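Local structure of phenyl-3-pyruvate decarboxylase (Azospirillum brasilense, 2NXW) at residues L28-I42 against T57-V71. The protein decarboxylates phenylpyruvate and indole-3-pyruvate, the latter to indole-3-acetaldehyde on the route to auxin, using thiamine diphosphate and a magnesium ion. Numbering follows the deposited sequence.
Sequences LRALKDRGAQAMFGI and TQILPLHTLSHEPAV. With TPP (thiamine diphosphate), chain I.
Strands 39-41 and 62-64 are the two parallel strands of a beta-alpha-beta unit whose crossover helix is 48-57, and their C-terminal ends lead to the thiamine diphosphate. Met39 N donates to Pro61 O (2.8 Å), Met39 O accepts from His63 N in an almost straight bond (2.9 Å, 177° at the hydrogen), and Gly41 N reaches His63 O on a more bent path. Met39 and Leu62 project together on the face covered by helix 48-57; with Met39 CG anti to its own nitrogen (chi1 -175°) and the chain folded at chi3, its methyl CE meets Leu62 CD1. On the other face, toward helix 427-437, the Phe40 and His63 rings meet obliquely, and CD2 of His63 also touches the Ala38 methyl. Strand 62-64 is the edge of this chain's parallel sheet in the N-terminal domain of the TPP enzyme fold, while 39-41 pairs on its far side with 86-90. Back at helix 23-33, Ile59 lays CD1 over one face of the Arg29 guanidinium and against Arg29 CG (3.6 Å); Leu60 wedges its methyls between Leu28, Lys32 and Ala36. A water links Lys32 NZ to Ile59 O. At the cofactor end, Ile42 runs CD1 across the start of helix 68-82, 3.4 Å from Glu68 N, and rests CG1 on Val71 CG2 (3.7 Å). Glu68, bent at chi2 (82°), brings OE2 to 2.6 Å from TPP N1', while OE1 is hydrogen-bonded to Asn98; a second water ties OE2 to Ile42 O. An alanine here removes the carboxylate, and N1' would probably be left without its acidic mate and the water at Ile42 O without its second acceptor. The same cofactor is gripped by backbone atoms of the second subunit, among them Asp402 N and Gly450 N, which places this site between two chains.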
ATOM      1  N   LEU A  28     -13.703 -29.583 -16.911  1.00 15.74           N
ATOM      2  CA  LEU A  28     -15.083 -29.885 -16.546  1.00 15.45           C
ATOM      3  C   LEU A  28     -15.153 -31.217 -15.807  1.00 16.01           C
ATOM      4  O   LEU A  28     -15.873 -31.349 -14.820  1.00 16.30           O
ATOM      5  CB  LEU A  28     -15.979 -29.909 -17.789  1.00 16.48           C
ATOM      6  CG  LEU A  28     -16.192 -28.544 -18.473  1.00 14.74           C
ATOM      7  CD1 LEU A  28     -16.875 -28.748 -19.822  1.00 17.30           C
ATOM      8  CD2 LEU A  28     -17.037 -27.620 -17.576  1.00 17.77           C
ATOM      9  N   ARG A  29     -14.385 -32.203 -16.268  1.00 17.39           N
ATOM     10  CA  ARG A  29     -14.378 -33.507 -15.612  1.00 17.26           C
ATOM     11  C   ARG A  29     -13.769 -33.429 -14.210  1.00 16.39           C
ATOM     12  O   ARG A  29     -14.256 -34.073 -13.286  1.00 19.15           O
ATOM     13  CB  ARG A  29     -13.623 -34.533 -16.471  1.00 19.39           C
ATOM     14  CG  ARG A  29     -14.387 -34.933 -17.726  1.00 23.47           C
ATOM     15  CD  ARG A  29     -13.614 -35.947 -18.570  1.00 27.03           C
ATOM     16  NE  ARG A  29     -14.357 -36.308 -19.777  1.00 30.02           N
ATOM     17  CZ  ARG A  29     -15.493 -37.000 -19.780  1.00 32.97           C
ATOM     18  NH1 ARG A  29     -16.028 -37.414 -18.640  1.00 34.94           N
ATOM     19  NH2 ARG A  29     -16.105 -37.268 -20.928  1.00 34.48           N
ATOM     20  N   ALA A  30     -12.710 -32.638 -14.048  1.00 16.44           N
ATOM     21  CA  ALA A  30     -12.064 -32.471 -12.749  1.00 16.03           C
ATOM     22  C   ALA A  30     -13.039 -31.833 -11.753  1.00 17.00           C
ATOM     23  O   ALA A  30     -13.043 -32.172 -10.568  1.00 16.99           O
ATOM     24  CB  ALA A  30     -10.824 -31.600 -12.887  1.00 16.78           C
ATOM     25  N   LEU A  31     -13.861 -30.912 -12.244  1.00 16.21           N
ATOM     26  CA  LEU A  31     -14.841 -30.251 -11.386  1.00 16.30           C
ATOM     27  C   LEU A  31     -15.925 -31.250 -10.981  1.00 15.91           C
ATOM     28  O   LEU A  31     -16.314 -31.317  -9.814  1.00 16.42           O
ATOM     29  CB  LEU A  31     -15.457 -29.052 -12.120  1.00 14.89           C
ATOM     30  CG  LEU A  31     -14.480 -27.886 -12.310  1.00 15.76           C
ATOM     31  CD1 LEU A  31     -14.979 -26.937 -13.388  1.00 15.79           C
ATOM     32  CD2 LEU A  31     -14.284 -27.176 -10.965  1.00 16.60           C
ATOM     33  N   LYS A  32     -16.395 -32.034 -11.944  1.00 16.69           N
ATOM     34  CA  LYS A  32     -17.414 -33.034 -11.661  1.00 18.04           C
ATOM     35  C   LYS A  32     -16.874 -34.075 -10.673  1.00 18.59           C
ATOM     36  O   LYS A  32     -17.600 -34.526  -9.782  1.00 17.82           O
ATOM     37  CB  LYS A  32     -17.871 -33.709 -12.955  1.00 19.43           C
ATOM     38  CG  LYS A  32     -19.008 -34.690 -12.734  1.00 22.29           C
ATOM     39  CD  LYS A  32     -19.462 -35.323 -14.024  1.00 26.75           C
ATOM     40  CE  LYS A  32     -20.606 -36.291 -13.760  1.00 30.04           C
ATOM     41  NZ  LYS A  32     -21.079 -36.954 -15.002  1.00 34.00           N
ATOM     42  N   ASP A  33     -15.598 -34.442 -10.822  1.00 19.25           N
ATOM     43  CA  ASP A  33     -14.961 -35.413  -9.922  1.00 21.14           C
ATOM     44  C   ASP A  33     -14.975 -34.914  -8.485  1.00 20.29           C
ATOM     45  O   ASP A  33     -14.976 -35.700  -7.535  1.00 20.23           O
ATOM     46  CB  ASP A  33     -13.490 -35.653 -10.287  1.00 22.79           C
ATOM     47  CG  ASP A  33     -13.307 -36.395 -11.587  1.00 26.17           C
ATOM     48  OD1 ASP A  33     -14.226 -37.128 -12.013  1.00 26.99           O
ATOM     49  OD2 ASP A  33     -12.212 -36.250 -12.173  1.00 28.44           O
ATOM     50  N   ARG A  34     -14.962 -33.594  -8.335  1.00 17.49           N
ATOM     51  CA  ARG A  34     -14.947 -32.968  -7.026  1.00 17.91           C
ATOM     52  C   ARG A  34     -16.321 -32.558  -6.509  1.00 16.99           C
ATOM     53  O   ARG A  34     -16.425 -31.845  -5.509  1.00 19.76           O
ATOM     54  CB  ARG A  34     -13.991 -31.780  -7.059  1.00 16.87           C
ATOM     55  CG  ARG A  34     -12.538 -32.237  -7.197  1.00 17.97           C
ATOM     56  CD  ARG A  34     -11.591 -31.107  -7.560  1.00 18.90           C
ATOM     57  NE  ARG A  34     -10.197 -31.547  -7.488  1.00 18.60           N
ATOM     58  CZ  ARG A  34      -9.600 -32.323  -8.389  1.00 18.38           C
ATOM     59  NH1 ARG A  34     -10.266 -32.748  -9.459  1.00 17.47           N
ATOM     60  NH2 ARG A  34      -8.340 -32.700  -8.192  1.00 18.77           N
ATOM     61  N   GLY A  35     -17.367 -33.006  -7.196  1.00 16.74           N
ATOM     62  CA  GLY A  35     -18.718 -32.727  -6.749  1.00 15.79           C
ATOM     63  C   GLY A  35     -19.526 -31.628  -7.409  1.00 15.65           C
ATOM     64  O   GLY A  35     -20.706 -31.486  -7.094  1.00 17.07           O
ATOM     65  N   ALA A  36     -18.924 -30.864  -8.314  1.00 16.27           N
ATOM     66  CA  ALA A  36     -19.651 -29.787  -8.976  1.00 16.43           C
ATOM     67  C   ALA A  36     -20.882 -30.368  -9.656  1.00 17.06           C
ATOM     68  O   ALA A  36     -20.822 -31.455 -10.253  1.00 18.02           O
ATOM     69  CB  ALA A  36     -18.761 -29.101  -9.991  1.00 15.44           C
ATOM     70  N   GLN A  37     -21.997 -29.645  -9.584  1.00 15.53           N
ATOM     71  CA  GLN A  37     -23.250 -30.126 -10.152  1.00 15.84           C
ATOM     72  C   GLN A  37     -23.780 -29.333 -11.337  1.00 16.60           C
ATOM     73  O   GLN A  37     -24.741 -29.743 -11.988  1.00 17.52           O
ATOM     74  CB  GLN A  37     -24.318 -30.166  -9.060  1.00 16.53           C
ATOM     75  CG  GLN A  37     -23.964 -31.091  -7.905  1.00 17.51           C
ATOM     76  CD  GLN A  37     -24.975 -31.046  -6.780  1.00 19.12           C
ATOM     77  OE1 GLN A  37     -25.189 -30.006  -6.161  1.00 17.96           O
ATOM     78  NE2 GLN A  37     -25.599 -32.182  -6.503  1.00 21.16           N
ATOM     79  N   ALA A  38     -23.164 -28.193 -11.618  1.00 15.90           N
ATOM     80  CA  ALA A  38     -23.609 -27.372 -12.728  1.00 15.68           C
ATOM     81  C   ALA A  38     -22.587 -26.289 -12.986  1.00 14.61           C
ATOM     82  O   ALA A  38     -21.676 -26.084 -12.195  1.00 15.10           O
ATOM     83  CB  ALA A  38     -24.951 -26.732 -12.389  1.00 17.01           C
ATOM     84  N   MET A  39     -22.733 -25.624 -14.118  1.00 15.42           N
ATOM     85  CA  MET A  39     -21.874 -24.505 -14.430  1.00 14.75           C
ATOM     86  C   MET A  39     -22.786 -23.387 -14.872  1.00 14.05           C
ATOM     87  O   MET A  39     -23.598 -23.546 -15.792  1.00 15.05           O
ATOM     88  CB  MET A  39     -20.882 -24.817 -15.539  1.00 16.63           C
ATOM     89  CG  MET A  39     -19.922 -23.637 -15.744  1.00 17.37           C
ATOM     90  SD  MET A  39     -18.493 -24.043 -16.734  1.00 21.87           S
ATOM     91  CE  MET A  39     -19.326 -24.360 -18.223  1.00 10.75           C
ATOM     92  N   PHE A  40     -22.687 -22.267 -14.174  1.00 13.65           N
ATOM     93  CA  PHE A  40     -23.480 -21.092 -14.496  1.00 12.74           C
ATOM     94  C   PHE A  40     -22.579 -20.164 -15.294  1.00 12.76           C
ATOM     95  O   PHE A  40     -21.374 -20.117 -15.058  1.00 13.30           O
ATOM     96  CB  PHE A  40     -23.926 -20.392 -13.208  1.00 13.55           C
ATOM     97  CG  PHE A  40     -24.786 -21.244 -12.334  1.00 11.35           C
ATOM     98  CD1 PHE A  40     -26.172 -21.299 -12.536  1.00 11.04           C
ATOM     99  CD2 PHE A  40     -24.219 -22.024 -11.336  1.00 11.35           C
ATOM    100  CE1 PHE A  40     -26.968 -22.123 -11.748  1.00 12.72           C
ATOM    101  CE2 PHE A  40     -25.005 -22.854 -10.544  1.00 13.49           C
ATOM    102  CZ  PHE A  40     -26.389 -22.904 -10.751  1.00 12.67           C
ATOM    103  N   GLY A  41     -23.142 -19.430 -16.244  1.00 12.37           N
ATOM    104  CA  GLY A  41     -22.299 -18.513 -16.986  1.00 11.76           C
ATOM    105  C   GLY A  41     -22.957 -17.649 -18.027  1.00 12.62           C
ATOM    106  O   GLY A  41     -24.129 -17.829 -18.353  1.00 12.97           O
ATOM    107  N   ILE A  42     -22.195 -16.674 -18.516  1.00 12.61           N
ATOM    108  CA  ILE A  42     -22.630 -15.804 -19.602  1.00 12.19           C
ATOM    109  C   ILE A  42     -21.424 -15.771 -20.536  1.00 13.35           C
ATOM    110  O   ILE A  42     -20.310 -15.442 -20.127  1.00 13.08           O
ATOM    111  CB  ILE A  42     -22.997 -14.364 -19.134  1.00 11.91           C
ATOM    112  CG1 ILE A  42     -24.312 -14.404 -18.348  1.00 13.71           C
ATOM    113  CG2 ILE A  42     -23.182 -13.456 -20.357  1.00 12.80           C
ATOM    114  CD1 ILE A  42     -24.626 -13.125 -17.601  1.00 14.03           C
ATOM    115  N   THR A  57     -20.500 -31.323 -24.729  1.00 21.92           N
ATOM    116  CA  THR A  57     -20.158 -32.478 -23.901  1.00 22.75           C
ATOM    117  C   THR A  57     -21.137 -32.729 -22.761  1.00 24.18           C
ATOM    118  O   THR A  57     -21.292 -33.863 -22.311  1.00 25.34           O
ATOM    119  CB  THR A  57     -18.761 -32.337 -23.276  1.00 22.57           C
ATOM    120  OG1 THR A  57     -18.765 -31.243 -22.345  1.00 22.04           O
ATOM    121  CG2 THR A  57     -17.708 -32.097 -24.361  1.00 21.93           C
ATOM    122  N   GLN A  58     -21.789 -31.671 -22.289  1.00 24.70           N
ATOM    123  CA  GLN A  58     -22.736 -31.785 -21.184  1.00 25.87           C
ATOM    124  C   GLN A  58     -22.126 -32.485 -19.963  1.00 25.05           C
ATOM    125  O   GLN A  58     -22.818 -33.207 -19.244  1.00 26.40           O
ATOM    126  CB  GLN A  58     -23.994 -32.534 -21.638  1.00 27.13           C
ATOM    127  CG  GLN A  58     -24.883 -31.758 -22.606  1.00 30.54           C
ATOM    128  CD  GLN A  58     -25.533 -30.546 -21.959  1.00 32.19           C
ATOM    129  OE1 GLN A  58     -26.116 -30.646 -20.881  1.00 34.30           O
ATOM    130  NE2 GLN A  58     -25.447 -29.395 -22.622  1.00 32.93           N
ATOM    131  N   ILE A  59     -20.834 -32.281 -19.722  1.00 23.79           N
ATOM    132  CA  ILE A  59     -20.189 -32.898 -18.563  1.00 22.51           C
ATOM    133  C   ILE A  59     -20.846 -32.334 -17.297  1.00 22.63           C
ATOM    134  O   ILE A  59     -21.068 -33.052 -16.315  1.00 22.03           O
ATOM    135  CB  ILE A  59     -18.668 -32.621 -18.553  1.00 22.95           C
ATOM    136  CG1 ILE A  59     -18.009 -33.370 -19.722  1.00 24.58           C
ATOM    137  CG2 ILE A  59     -18.059 -33.071 -17.232  1.00 21.27           C
ATOM    138  CD1 ILE A  59     -16.547 -33.039 -19.924  1.00 26.72           C
ATOM    139  N   LEU A  60     -21.151 -31.040 -17.336  1.00 21.17           N
ATOM    140  CA  LEU A  60     -21.839 -30.360 -16.246  1.00 21.01           C
ATOM    141  C   LEU A  60     -23.000 -29.633 -16.903  1.00 20.60           C
ATOM    142  O   LEU A  60     -22.858 -29.090 -17.998  1.00 22.40           O
ATOM    143  CB  LEU A  60     -20.944 -29.318 -15.562  1.00 20.93           C
ATOM    144  CG  LEU A  60     -19.750 -29.753 -14.712  1.00 21.68           C
ATOM    145  CD1 LEU A  60     -19.045 -28.508 -14.180  1.00 21.73           C
ATOM    146  CD2 LEU A  60     -20.213 -30.638 -13.566  1.00 23.05           C
ATOM    147  N   PRO A  61     -24.175 -29.644 -16.265  1.00 19.10           N
ATOM    148  CA  PRO A  61     -25.335 -28.954 -16.830  1.00 18.73           C
ATOM    149  C   PRO A  61     -24.938 -27.486 -16.983  1.00 18.52           C
ATOM    150  O   PRO A  61     -24.388 -26.897 -16.049  1.00 19.77           O
ATOM    151  CB  PRO A  61     -26.400 -29.157 -15.760  1.00 20.08           C
ATOM    152  CG  PRO A  61     -26.053 -30.507 -15.206  1.00 20.19           C
ATOM    153  CD  PRO A  61     -24.548 -30.437 -15.080  1.00 19.57           C
ATOM    154  N   LEU A  62     -25.210 -26.907 -18.149  1.00 17.85           N
ATOM    155  CA  LEU A  62     -24.861 -25.512 -18.408  1.00 17.03           C
ATOM    156  C   LEU A  62     -26.076 -24.602 -18.273  1.00 17.43           C
ATOM    157  O   LEU A  62     -27.046 -24.734 -19.017  1.00 17.30           O
ATOM    158  CB  LEU A  62     -24.262 -25.383 -19.813  1.00 18.38           C
ATOM    159  CG  LEU A  62     -23.911 -23.982 -20.323  1.00 19.78           C
ATOM    160  CD1 LEU A  62     -22.782 -23.389 -19.491  1.00 20.56           C
ATOM    161  CD2 LEU A  62     -23.495 -24.073 -21.791  1.00 21.47           C
ATOM    162  N   HIS A  63     -26.010 -23.671 -17.320  1.00 15.46           N
ATOM    163  CA  HIS A  63     -27.111 -22.747 -17.071  1.00 15.66           C
ATOM    164  C   HIS A  63     -26.690 -21.312 -17.296  1.00 14.97           C
ATOM    165  O   HIS A  63     -25.765 -20.824 -16.639  1.00 16.88           O
ATOM    166  CB  HIS A  63     -27.596 -22.872 -15.625  1.00 14.48           C
ATOM    167  CG  HIS A  63     -28.024 -24.250 -15.248  1.00 16.07           C
ATOM    168  ND1 HIS A  63     -28.882 -24.998 -16.028  1.00 17.55           N
ATOM    169  CD2 HIS A  63     -27.725 -25.014 -14.173  1.00 17.43           C
ATOM    170  CE1 HIS A  63     -29.092 -26.166 -15.446  1.00 18.22           C
ATOM    171  NE2 HIS A  63     -28.404 -26.203 -14.321  1.00 16.89           N
ATOM    172  N   THR A  64     -27.353 -20.625 -18.215  1.00 14.26           N
ATOM    173  CA  THR A  64     -27.011 -19.227 -18.426  1.00 14.66           C
ATOM    174  C   THR A  64     -27.967 -18.343 -17.647  1.00 14.53           C
ATOM    175  O   THR A  64     -29.083 -18.748 -17.297  1.00 14.27           O
ATOM    176  CB  THR A  64     -27.037 -18.834 -19.918  1.00 15.43           C
ATOM    177  OG1 THR A  64     -28.349 -19.028 -20.464  1.00 17.60           O
ATOM    178  CG2 THR A  64     -26.025 -19.675 -20.695  1.00 17.29           C
ATOM    179  N   LEU A  65     -27.493 -17.148 -17.324  1.00 12.64           N
ATOM    180  CA  LEU A  65     -28.311 -16.181 -16.617  1.00 14.18           C
ATOM    181  C   LEU A  65     -28.250 -14.873 -17.394  1.00 13.90           C
ATOM    182  O   LEU A  65     -27.620 -14.803 -18.444  1.00 14.75           O
ATOM    183  CB  LEU A  65     -27.811 -16.030 -15.178  1.00 15.95           C
ATOM    184  CG  LEU A  65     -28.112 -17.311 -14.383  1.00 16.77           C
ATOM    185  CD1 LEU A  65     -27.441 -17.277 -13.032  1.00 18.82           C
ATOM    186  CD2 LEU A  65     -29.625 -17.457 -14.220  1.00 18.10           C
ATOM    187  N   SER A  66     -28.917 -13.840 -16.900  1.00 12.97           N
ATOM    188  CA  SER A  66     -28.952 -12.571 -17.598  1.00 12.07           C
ATOM    189  C   SER A  66     -27.769 -11.639 -17.393  1.00 11.81           C
ATOM    190  O   SER A  66     -27.281 -11.029 -18.346  1.00 12.25           O
ATOM    191  CB  SER A  66     -30.209 -11.797 -17.190  1.00 13.13           C
ATOM    192  OG  SER A  66     -31.390 -12.518 -17.515  1.00 13.37           O
ATOM    193  N   HIS A  67     -27.326 -11.537 -16.147  1.00 11.97           N
ATOM    194  CA  HIS A  67     -26.270 -10.587 -15.764  1.00 11.52           C
ATOM    195  C   HIS A  67     -25.229 -11.310 -14.905  1.00 11.92           C
ATOM    196  O   HIS A  67     -25.587 -12.173 -14.104  1.00 10.97           O
ATOM    197  CB  HIS A  67     -26.963  -9.455 -14.983  1.00 11.99           C
ATOM    198  CG  HIS A  67     -26.255  -8.137 -15.014  1.00 11.10           C
ATOM    199  ND1 HIS A  67     -26.620  -7.094 -14.186  1.00 12.64           N
ATOM    200  CD2 HIS A  67     -25.247  -7.668 -15.790  1.00 12.41           C
ATOM    201  CE1 HIS A  67     -25.865  -6.041 -14.452  1.00 11.68           C
ATOM    202  NE2 HIS A  67     -25.027  -6.361 -15.422  1.00 11.61           N
ATOM    203  N   GLU A  68     -23.948 -10.950 -15.057  1.00 11.01           N
ATOM    204  CA  GLU A  68     -22.895 -11.651 -14.316  1.00 12.24           C
ATOM    205  C   GLU A  68     -23.027 -11.703 -12.792  1.00 10.93           C
ATOM    206  O   GLU A  68     -22.606 -12.688 -12.180  1.00 10.57           O
ATOM    207  CB  GLU A  68     -21.500 -11.137 -14.706  1.00 12.04           C
ATOM    208  CG  GLU A  68     -21.045 -11.579 -16.104  1.00 13.51           C
ATOM    209  CD  GLU A  68     -21.590 -10.736 -17.245  1.00 12.81           C
ATOM    210  OE1 GLU A  68     -22.286  -9.723 -17.001  1.00 11.66           O
ATOM    211  OE2 GLU A  68     -21.314 -11.087 -18.416  1.00 13.59           O
ATOM    212  N   PRO A  69     -23.586 -10.655 -12.149  1.00  9.54           N
ATOM    213  CA  PRO A  69     -23.701 -10.775 -10.690  1.00  9.53           C
ATOM    214  C   PRO A  69     -24.454 -12.059 -10.339  1.00 10.24           C
ATOM    215  O   PRO A  69     -24.049 -12.797  -9.434  1.00 11.74           O
ATOM    216  CB  PRO A  69     -24.486  -9.517 -10.300  1.00 11.11           C
ATOM    217  CG  PRO A  69     -23.954  -8.503 -11.265  1.00 11.01           C
ATOM    218  CD  PRO A  69     -23.953  -9.293 -12.590  1.00 10.99           C
ATOM    219  N   ALA A  70     -25.528 -12.335 -11.085  1.00 10.24           N
ATOM    220  CA  ALA A  70     -26.331 -13.534 -10.853  1.00 10.83           C
ATOM    221  C   ALA A  70     -25.552 -14.826 -11.130  1.00 10.64           C
ATOM    222  O   ALA A  70     -25.790 -15.841 -10.487  1.00 11.65           O
ATOM    223  CB  ALA A  70     -27.592 -13.480 -11.706  1.00 11.69           C
ATOM    224  N   VAL A  71     -24.637 -14.794 -12.095  1.00 11.13           N
ATOM    225  CA  VAL A  71     -23.830 -15.987 -12.376  1.00 10.37           C
ATOM    226  C   VAL A  71     -23.017 -16.324 -11.126  1.00 11.43           C
ATOM    227  O   VAL A  71     -22.970 -17.475 -10.675  1.00 12.53           O
ATOM    228  CB  VAL A  71     -22.874 -15.734 -13.556  1.00 10.25           C
ATOM    229  CG1 VAL A  71     -21.868 -16.885 -13.699  1.00  9.89           C
ATOM    230  CG2 VAL A  71     -23.689 -15.583 -14.847  1.00 12.69           C
TER
HETATM  231  N1' TPP I2001     -21.053  -9.580 -20.501  1.00 12.41           N
HETATM  232  C2' TPP I2001     -20.796  -8.265 -20.515  1.00 13.24           C
HETATM  233  CM2 TPP I2001     -20.966  -7.461 -19.232  1.00 11.74           C
HETATM  234  N3' TPP I2001     -20.399  -7.656 -21.634  1.00 11.51           N
HETATM  235  C4' TPP I2001     -20.241  -8.340 -22.812  1.00 12.95           C
HETATM  236  N4' TPP I2001     -19.785  -7.688 -23.921  1.00 15.51           N
HETATM  237  C5' TPP I2001     -20.543  -9.739 -22.848  1.00 13.52           C
HETATM  238  C6' TPP I2001     -20.947 -10.334 -21.635  1.00 13.57           C
HETATM  239  C7' TPP I2001     -20.414 -10.610 -24.146  1.00 15.19           C
HETATM  240  N3  TPP I2001     -21.353 -10.188 -25.281  1.00 15.87           N
HETATM  241  C2  TPP I2001     -20.871  -9.422 -26.260  1.00 16.91           C
HETATM  242  S1  TPP I2001     -22.219  -9.236 -27.346  1.00 18.86           S
HETATM  243  C5  TPP I2001     -23.386 -10.183 -26.440  1.00 15.33           C
HETATM  244  C4  TPP I2001     -22.640 -10.618 -25.352  1.00 14.40           C
HETATM  245  CM4 TPP I2001     -23.264 -11.544 -24.294  1.00 14.92           C
HETATM  246  C6  TPP I2001     -24.784 -10.436 -26.812  1.00 15.18           C
HETATM  247  C7  TPP I2001     -25.608  -9.154 -26.670  1.00 14.69           C
HETATM  248  O7  TPP I2001     -26.948  -9.550 -26.854  1.00 12.25           O
HETATM  249  PA  TPP I2001     -27.912  -8.316 -27.078  1.00 14.04           P
HETATM  250  O1A TPP I2001     -27.831  -7.297 -25.977  1.00 14.51           O
HETATM  251  O2A TPP I2001     -29.357  -8.929 -27.138  1.00 13.75           O
HETATM  252  O3A TPP I2001     -27.627  -7.546 -28.492  1.00 13.46           O
HETATM  253  PB  TPP I2001     -27.467  -8.444 -29.879  1.00 14.92           P
HETATM  254  O1B TPP I2001     -28.641  -9.430 -29.973  1.00 15.40           O
HETATM  255  O2B TPP I2001     -27.529  -7.407 -31.027  1.00 18.03           O
HETATM  256  O3B TPP I2001     -26.153  -9.168 -29.911  1.00 15.57           O
HETATM  257  O   HOH W   1     -21.791 -35.812 -17.135  1.00 44.52           O
HETATM  258  O   HOH W   2     -19.388 -13.057 -19.078  1.00 16.32           O